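Local coordinates for protein glycerate dehydrogenase/glyoxylate reductase (Thermus thermophilus, PDB 2CUK) that probably reduces glyoxylate and hydroxypyruvate with a nicotinamide cofactor, as a member of the D-isomer specific 2-hydroxyacid dehydrogenase family, at residues A[98-111]-A[154-168]. Sequence-based numbering, arbitrary orientation.
Sequences LTEATADLTLALLL and RIGQAVAKRALAFGM
Asp104 OD1 is gripped side-on by two nitrogens of Arg162, NE at 2.8 Å and NH2 at 2.9 Å; OD2 of the same carboxylate is hydrogen-bonded to NE2 of Gln143 of the second subunit. One turn earlier, Glu100 OE1 takes a nearly straight bond (172°) from Arg162 NH2 at 2.5 Å, the nitrogen meeting the oxygen from above the carboxylate plane. Arginine suits this buried place because its flat end serves both acids at its edge while NH1 also bonds Ala158 O; together these bonds should hold the guanidinium in its rotation. Extended from CG to NE, the chain lays the guanidinium beneath Ala103 CB, which sits over the centre of one face. Helix 154-165 directly follows strand 146-150, as in a Rossmann-type NAD-binding fold, and Gly156 fits the last glycine of GxGxxG. Helix 99-111 packs on it at -49° with axes 8.6 Å apart. Small residues permit that closeness: Ala103 CB fits as a knob among Ile155, Ala158, Val159 and Arg162, meeting Ala158 CB at 3.6 Å. One turn on, branched Leu107 puts CD2 3.7 Å from Val159 CG1 and CG against Arg162 CB. Gly167 ends helix 154-165 in a Schellman motif; its positive phi would press a side chain against the preceding carbonyl O. Beyond it Met168 SD touches Leu110 CD2 at 3.9 Å.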
ATOM      1  N   LEU A  98       2.569  -4.228 -18.400  1.00 18.56           N
ATOM      2  CA  LEU A  98       1.927  -4.234 -17.086  1.00 19.64           C
ATOM      3  C   LEU A  98       2.768  -4.757 -15.924  1.00 19.33           C
ATOM      4  O   LEU A  98       2.243  -4.993 -14.835  1.00 17.54           O
ATOM      5  CB  LEU A  98       0.615  -5.026 -17.163  1.00 20.20           C
ATOM      6  CG  LEU A  98       0.670  -6.449 -17.734  1.00 19.80           C
ATOM      7  CD1 LEU A  98       1.473  -7.357 -16.826  1.00 21.09           C
ATOM      8  CD2 LEU A  98      -0.750  -6.986 -17.885  1.00 23.17           C
ATOM      9  N   THR A  99       4.069  -4.916 -16.146  1.00 18.53           N
ATOM     10  CA  THR A  99       4.964  -5.439 -15.115  1.00 18.51           C
ATOM     11  C   THR A  99       5.023  -4.595 -13.842  1.00 19.43           C
ATOM     12  O   THR A  99       4.699  -5.077 -12.753  1.00 18.72           O
ATOM     13  CB  THR A  99       6.397  -5.601 -15.667  1.00 20.16           C
ATOM     14  OG1 THR A  99       6.367  -6.443 -16.829  1.00 23.63           O
ATOM     15  CG2 THR A  99       7.299  -6.234 -14.624  1.00 20.09           C
ATOM     16  N   GLU A 100       5.439  -3.339 -13.984  1.00 18.46           N
ATOM     17  CA  GLU A 100       5.559  -2.422 -12.855  1.00 18.42           C
ATOM     18  C   GLU A 100       4.255  -2.215 -12.099  1.00 16.10           C
ATOM     19  O   GLU A 100       4.245  -2.158 -10.866  1.00 15.31           O
ATOM     20  CB  GLU A 100       6.078  -1.070 -13.338  1.00 19.37           C
ATOM     21  CG  GLU A 100       7.467  -1.130 -13.947  1.00 24.35           C
ATOM     22  CD  GLU A 100       8.496  -1.639 -12.963  1.00 27.66           C
ATOM     23  OE1 GLU A 100       8.582  -1.072 -11.853  1.00 31.20           O
ATOM     24  OE2 GLU A 100       9.219  -2.601 -13.297  1.00 32.03           O
ATOM     25  N   ALA A 101       3.162  -2.088 -12.841  1.00 15.32           N
ATOM     26  CA  ALA A 101       1.846  -1.873 -12.244  1.00 16.82           C
ATOM     27  C   ALA A 101       1.428  -3.065 -11.383  1.00 17.18           C
ATOM     28  O   ALA A 101       0.919  -2.900 -10.273  1.00 16.12           O
ATOM     29  CB  ALA A 101       0.809  -1.632 -13.348  1.00 17.48           C
ATOM     30  N   THR A 102       1.644  -4.266 -11.905  1.00 15.57           N
ATOM     31  CA  THR A 102       1.290  -5.484 -11.184  1.00 16.31           C
ATOM     32  C   THR A 102       2.169  -5.633  -9.951  1.00 17.92           C
ATOM     33  O   THR A 102       1.708  -6.080  -8.897  1.00 18.66           O
ATOM     34  CB  THR A 102       1.469  -6.716 -12.079  1.00 16.45           C
ATOM     35  OG1 THR A 102       0.742  -6.513 -13.295  1.00 15.49           O
ATOM     36  CG2 THR A 102       0.951  -7.982 -11.376  1.00 15.65           C
ATOM     37  N   ALA A 103       3.440  -5.262 -10.089  1.00 17.34           N
ATOM     38  CA  ALA A 103       4.384  -5.345  -8.982  1.00 17.11           C
ATOM     39  C   ALA A 103       3.961  -4.360  -7.907  1.00 17.43           C
ATOM     40  O   ALA A 103       4.060  -4.648  -6.713  1.00 15.99           O
ATOM     41  CB  ALA A 103       5.802  -5.018  -9.464  1.00 18.95           C
ATOM     42  N   ASP A 104       3.493  -3.191  -8.339  1.00 17.90           N
ATOM     43  CA  ASP A 104       3.113  -2.148  -7.397  1.00 18.44           C
ATOM     44  C   ASP A 104       1.976  -2.617  -6.490  1.00 14.91           C
ATOM     45  O   ASP A 104       1.978  -2.421  -5.282  1.00 14.57           O
ATOM     46  CB  ASP A 104       2.661  -0.923  -8.192  1.00 20.13           C
ATOM     47  CG  ASP A 104       3.880  -0.147  -8.668  1.00 26.17           C
ATOM     48  OD1 ASP A 104       4.979  -0.465  -8.212  1.00 25.55           O
ATOM     49  OD2 ASP A 104       3.720   0.755  -9.487  1.00 29.48           O
ATOM     50  N   LEU A 105       0.958  -3.226  -7.130  1.00 15.26           N
ATOM     51  CA  LEU A 105      -0.200  -3.669  -6.369  1.00 17.10           C
ATOM     52  C   LEU A 105       0.120  -4.885  -5.504  1.00 16.38           C
ATOM     53  O   LEU A 105      -0.474  -5.113  -4.456  1.00 17.16           O
ATOM     54  CB  LEU A 105      -1.325  -4.005  -7.344  1.00 16.38           C
ATOM     55  CG  LEU A 105      -2.608  -4.416  -6.616  1.00 20.69           C
ATOM     56  CD1 LEU A 105      -3.630  -3.277  -6.532  1.00 20.71           C
ATOM     57  CD2 LEU A 105      -3.324  -5.585  -7.296  1.00 18.34           C
ATOM     58  N   THR A 106       1.059  -5.716  -6.000  1.00 15.82           N
ATOM     59  CA  THR A 106       1.522  -6.810  -5.159  1.00 16.42           C
ATOM     60  C   THR A 106       2.042  -6.255  -3.838  1.00 15.38           C
ATOM     61  O   THR A 106       1.680  -6.710  -2.760  1.00 16.37           O
ATOM     62  CB  THR A 106       2.631  -7.578  -5.887  1.00 15.25           C
ATOM     63  OG1 THR A 106       2.111  -8.109  -7.110  1.00 18.03           O
ATOM     64  CG2 THR A 106       3.121  -8.739  -5.012  1.00 18.13           C
ATOM     65  N   LEU A 107       2.890  -5.241  -3.942  1.00 14.03           N
ATOM     66  CA  LEU A 107       3.431  -4.593  -2.756  1.00 14.03           C
ATOM     67  C   LEU A 107       2.330  -3.919  -1.944  1.00 13.86           C
ATOM     68  O   LEU A 107       2.350  -3.959  -0.721  1.00 12.33           O
ATOM     69  CB  LEU A 107       4.493  -3.559  -3.146  1.00 15.77           C
ATOM     70  CG  LEU A 107       5.943  -4.050  -3.078  1.00 15.88           C
ATOM     71  CD1 LEU A 107       6.299  -4.330  -1.630  1.00 19.17           C
ATOM     72  CD2 LEU A 107       6.124  -5.305  -3.926  1.00 15.28           C
ATOM     73  N   ALA A 108       1.366  -3.309  -2.626  1.00 14.13           N
ATOM     74  CA  ALA A 108       0.269  -2.635  -1.940  1.00 12.98           C
ATOM     75  C   ALA A 108      -0.505  -3.636  -1.075  1.00 13.63           C
ATOM     76  O   ALA A 108      -0.924  -3.313   0.036  1.00 12.88           O
ATOM     77  CB  ALA A 108      -0.661  -1.985  -2.956  1.00 12.97           C
ATOM     78  N   LEU A 109      -0.688  -4.850  -1.592  1.00 13.86           N
ATOM     79  CA  LEU A 109      -1.406  -5.900  -0.871  1.00 14.47           C
ATOM     80  C   LEU A 109      -0.587  -6.419   0.309  1.00 14.50           C
ATOM     81  O   LEU A 109      -1.132  -6.705   1.377  1.00 14.14           O
ATOM     82  CB  LEU A 109      -1.756  -7.058  -1.819  1.00 14.10           C
ATOM     83  CG  LEU A 109      -2.891  -6.807  -2.821  1.00 17.15           C
ATOM     84  CD1 LEU A 109      -3.024  -7.995  -3.777  1.00 13.65           C
ATOM     85  CD2 LEU A 109      -4.197  -6.581  -2.064  1.00 15.96           C
ATOM     86  N   LEU A 110       0.722  -6.544   0.120  1.00 15.95           N
ATOM     87  CA  LEU A 110       1.583  -7.006   1.205  1.00 15.37           C
ATOM     88  C   LEU A 110       1.462  -6.025   2.372  1.00 15.96           C
ATOM     89  O   LEU A 110       1.257  -6.425   3.517  1.00 13.97           O
ATOM     90  CB  LEU A 110       3.041  -7.087   0.737  1.00 17.00           C
ATOM     91  CG  LEU A 110       4.107  -7.260   1.829  1.00 19.02           C
ATOM     92  CD1 LEU A 110       3.755  -8.430   2.736  1.00 22.03           C
ATOM     93  CD2 LEU A 110       5.462  -7.473   1.185  1.00 19.94           C
ATOM     94  N   LEU A 111       1.580  -4.735   2.068  1.00 14.47           N
ATOM     95  CA  LEU A 111       1.487  -3.695   3.087  1.00 13.96           C
ATOM     96  C   LEU A 111       0.076  -3.601   3.651  1.00 13.74           C
ATOM     97  O   LEU A 111      -0.102  -3.361   4.846  1.00 15.60           O
ATOM     98  CB  LEU A 111       1.907  -2.345   2.504  1.00 13.44           C
ATOM     99  CG  LEU A 111       3.398  -2.200   2.181  1.00 15.72           C
ATOM    100  CD1 LEU A 111       3.637  -0.962   1.324  1.00 15.69           C
ATOM    101  CD2 LEU A 111       4.178  -2.113   3.488  1.00 16.28           C
ATOM    102  N   ARG A 154       9.561 -11.316 -14.990  1.00 21.76           N
ATOM    103  CA  ARG A 154       9.739  -9.874 -14.828  1.00 23.18           C
ATOM    104  C   ARG A 154       8.985  -9.306 -13.623  1.00 22.12           C
ATOM    105  O   ARG A 154       9.523  -8.490 -12.875  1.00 21.25           O
ATOM    106  CB  ARG A 154       9.313  -9.140 -16.102  1.00 26.84           C
ATOM    107  CG  ARG A 154      10.242  -9.387 -17.290  1.00 31.04           C
ATOM    108  CD  ARG A 154       9.793  -8.625 -18.527  1.00 36.33           C
ATOM    109  NE  ARG A 154      10.619  -8.935 -19.692  1.00 38.76           N
ATOM    110  CZ  ARG A 154      11.901  -8.599 -19.824  1.00 39.53           C
ATOM    111  NH1 ARG A 154      12.524  -7.930 -18.862  1.00 39.57           N
ATOM    112  NH2 ARG A 154      12.564  -8.943 -20.919  1.00 40.29           N
ATOM    113  N   ILE A 155       7.741  -9.733 -13.432  1.00 21.77           N
ATOM    114  CA  ILE A 155       6.963  -9.238 -12.301  1.00 20.11           C
ATOM    115  C   ILE A 155       7.616  -9.651 -10.986  1.00 18.64           C
ATOM    116  O   ILE A 155       7.813  -8.825 -10.098  1.00 20.52           O
ATOM    117  CB  ILE A 155       5.505  -9.747 -12.364  1.00 19.75           C
ATOM    118  CG1 ILE A 155       4.825  -9.176 -13.610  1.00 18.38           C
ATOM    119  CG2 ILE A 155       4.734  -9.319 -11.105  1.00 18.58           C
ATOM    120  CD1 ILE A 155       3.411  -9.654 -13.831  1.00 17.82           C
ATOM    121  N   GLY A 156       7.968 -10.929 -10.868  1.00 19.12           N
ATOM    122  CA  GLY A 156       8.608 -11.403  -9.652  1.00 16.15           C
ATOM    123  C   GLY A 156       9.876 -10.629  -9.339  1.00 17.33           C
ATOM    124  O   GLY A 156      10.156 -10.314  -8.185  1.00 15.96           O
ATOM    125  N   GLN A 157      10.651 -10.319 -10.372  1.00 16.93           N
ATOM    126  CA  GLN A 157      11.885  -9.574 -10.185  1.00 17.43           C
ATOM    127  C   GLN A 157      11.599  -8.133  -9.777  1.00 17.16           C
ATOM    128  O   GLN A 157      12.338  -7.550  -8.988  1.00 15.69           O
ATOM    129  CB  GLN A 157      12.718  -9.610 -11.468  1.00 20.27           C
ATOM    130  CG  GLN A 157      13.272 -10.998 -11.786  1.00 22.94           C
ATOM    131  CD  GLN A 157      14.038 -11.041 -13.092  1.00 26.97           C
ATOM    132  OE1 GLN A 157      14.983 -10.276 -13.300  1.00 26.50           O
ATOM    133  NE2 GLN A 157      13.633 -11.942 -13.979  1.00 26.15           N
ATOM    134  N   ALA A 158      10.529  -7.560 -10.324  1.00 16.15           N
ATOM    135  CA  ALA A 158      10.153  -6.191  -9.986  1.00 17.04           C
ATOM    136  C   ALA A 158       9.690  -6.163  -8.531  1.00 17.36           C
ATOM    137  O   ALA A 158       9.953  -5.209  -7.809  1.00 18.52           O
ATOM    138  CB  ALA A 158       9.036  -5.709 -10.899  1.00 15.02           C
ATOM    139  N   VAL A 159       9.002  -7.218  -8.103  1.00 16.37           N
ATOM    140  CA  VAL A 159       8.526  -7.277  -6.724  1.00 15.39           C
ATOM    141  C   VAL A 159       9.716  -7.374  -5.769  1.00 15.37           C
ATOM    142  O   VAL A 159       9.769  -6.677  -4.751  1.00 13.97           O
ATOM    143  CB  VAL A 159       7.568  -8.479  -6.511  1.00 13.45           C
ATOM    144  CG1 VAL A 159       7.265  -8.649  -5.030  1.00 11.63           C
ATOM    145  CG2 VAL A 159       6.257  -8.244  -7.290  1.00 11.55           C
ATOM    146  N   ALA A 160      10.677  -8.225  -6.112  1.00 16.10           N
ATOM    147  CA  ALA A 160      11.868  -8.408  -5.292  1.00 16.08           C
ATOM    148  C   ALA A 160      12.625  -7.099  -5.098  1.00 17.20           C
ATOM    149  O   ALA A 160      13.114  -6.815  -4.007  1.00 17.03           O
ATOM    150  CB  ALA A 160      12.786  -9.450  -5.932  1.00 19.61           C
ATOM    151  N   LYS A 161      12.731  -6.304  -6.160  1.00 17.17           N
ATOM    152  CA  LYS A 161      13.440  -5.033  -6.067  1.00 18.81           C
ATOM    153  C   LYS A 161      12.770  -4.118  -5.050  1.00 17.71           C
ATOM    154  O   LYS A 161      13.437  -3.480  -4.235  1.00 16.50           O
ATOM    155  CB  LYS A 161      13.486  -4.339  -7.433  1.00 21.46           C
ATOM    156  CG  LYS A 161      14.521  -4.912  -8.407  1.00 28.60           C
ATOM    157  CD  LYS A 161      15.901  -4.268  -8.230  1.00 31.38           C
ATOM    158  CE  LYS A 161      16.552  -4.634  -6.900  1.00 34.94           C
ATOM    159  NZ  LYS A 161      17.811  -3.861  -6.642  1.00 34.34           N
ATOM    160  N   ARG A 162      11.446  -4.050  -5.107  1.00 15.96           N
ATOM    161  CA  ARG A 162      10.707  -3.212  -4.177  1.00 16.84           C
ATOM    162  C   ARG A 162      10.887  -3.729  -2.755  1.00 15.53           C
ATOM    163  O   ARG A 162      11.144  -2.960  -1.830  1.00 16.32           O
ATOM    164  CB  ARG A 162       9.224  -3.206  -4.550  1.00 16.88           C
ATOM    165  CG  ARG A 162       8.915  -2.392  -5.797  1.00 19.16           C
ATOM    166  CD  ARG A 162       7.642  -2.893  -6.468  1.00 19.01           C
ATOM    167  NE  ARG A 162       7.223  -2.027  -7.562  1.00 20.04           N
ATOM    168  CZ  ARG A 162       7.842  -1.929  -8.734  1.00 21.84           C
ATOM    169  NH1 ARG A 162       8.928  -2.651  -8.991  1.00 20.37           N
ATOM    170  NH2 ARG A 162       7.376  -1.086  -9.647  1.00 21.81           N
ATOM    171  N   ALA A 163      10.756  -5.039  -2.594  1.00 16.64           N
ATOM    172  CA  ALA A 163      10.886  -5.671  -1.293  1.00 16.53           C
ATOM    173  C   ALA A 163      12.210  -5.334  -0.615  1.00 16.27           C
ATOM    174  O   ALA A 163      12.245  -5.066   0.585  1.00 15.34           O
ATOM    175  CB  ALA A 163      10.740  -7.183  -1.436  1.00 17.26           C
ATOM    176  N   LEU A 164      13.298  -5.343  -1.382  1.00 15.98           N
ATOM    177  CA  LEU A 164      14.609  -5.044  -0.821  1.00 17.24           C
ATOM    178  C   LEU A 164      14.661  -3.672  -0.170  1.00 16.69           C
ATOM    179  O   LEU A 164      15.338  -3.491   0.837  1.00 16.16           O
ATOM    180  CB  LEU A 164      15.695  -5.133  -1.900  1.00 18.63           C
ATOM    181  CG  LEU A 164      16.003  -6.511  -2.484  1.00 20.11           C
ATOM    182  CD1 LEU A 164      17.051  -6.366  -3.584  1.00 20.70           C
ATOM    183  CD2 LEU A 164      16.500  -7.444  -1.388  1.00 19.39           C
ATOM    184  N   ALA A 165      13.937  -2.711  -0.741  1.00 16.67           N
ATOM    185  CA  ALA A 165      13.917  -1.354  -0.212  1.00 18.03           C
ATOM    186  C   ALA A 165      13.211  -1.245   1.136  1.00 17.77           C
ATOM    187  O   ALA A 165      13.425  -0.282   1.873  1.00 18.92           O
ATOM    188  CB  ALA A 165      13.270  -0.412  -1.221  1.00 20.22           C
ATOM    189  N   PHE A 166      12.366  -2.218   1.459  1.00 18.30           N
ATOM    190  CA  PHE A 166      11.665  -2.210   2.744  1.00 19.41           C
ATOM    191  C   PHE A 166      12.462  -3.010   3.778  1.00 20.10           C
ATOM    192  O   PHE A 166      11.979  -3.286   4.879  1.00 19.23           O
ATOM    193  CB  PHE A 166      10.264  -2.813   2.595  1.00 18.63           C
ATOM    194  CG  PHE A 166       9.288  -1.920   1.877  1.00 19.08           C
ATOM    195  CD1 PHE A 166       8.412  -1.104   2.593  1.00 19.57           C
ATOM    196  CD2 PHE A 166       9.234  -1.903   0.489  1.00 19.11           C
ATOM    197  CE1 PHE A 166       7.495  -0.288   1.934  1.00 17.13           C
ATOM    198  CE2 PHE A 166       8.320  -1.088  -0.180  1.00 18.06           C
ATOM    199  CZ  PHE A 166       7.448  -0.281   0.545  1.00 17.86           C
ATOM    200  N   GLY A 167      13.682  -3.393   3.410  1.00 19.53           N
ATOM    201  CA  GLY A 167      14.526  -4.144   4.322  1.00 19.17           C
ATOM    202  C   GLY A 167      14.228  -5.631   4.390  1.00 18.93           C
ATOM    203  O   GLY A 167      14.637  -6.301   5.341  1.00 18.39           O
ATOM    204  N   MET A 168      13.521  -6.156   3.394  1.00 17.38           N
ATOM    205  CA  MET A 168      13.189  -7.572   3.374  1.00 17.90           C
ATOM    206  C   MET A 168      14.281  -8.389   2.705  1.00 21.41           C
ATOM    207  O   MET A 168      15.036  -7.879   1.881  1.00 20.09           O
ATOM    208  CB  MET A 168      11.876  -7.820   2.616  1.00 18.00           C
ATOM    209  CG  MET A 168      10.639  -7.242   3.280  1.00 16.26           C
ATOM    210  SD  MET A 168       9.139  -7.909   2.547  1.00 19.59           S
ATOM    211  CE  MET A 168       9.029  -9.488   3.382  1.00 19.55           C
TER
HETATM  212  O   HOH W   1      11.349  -2.865 -11.408  1.00 32.03           O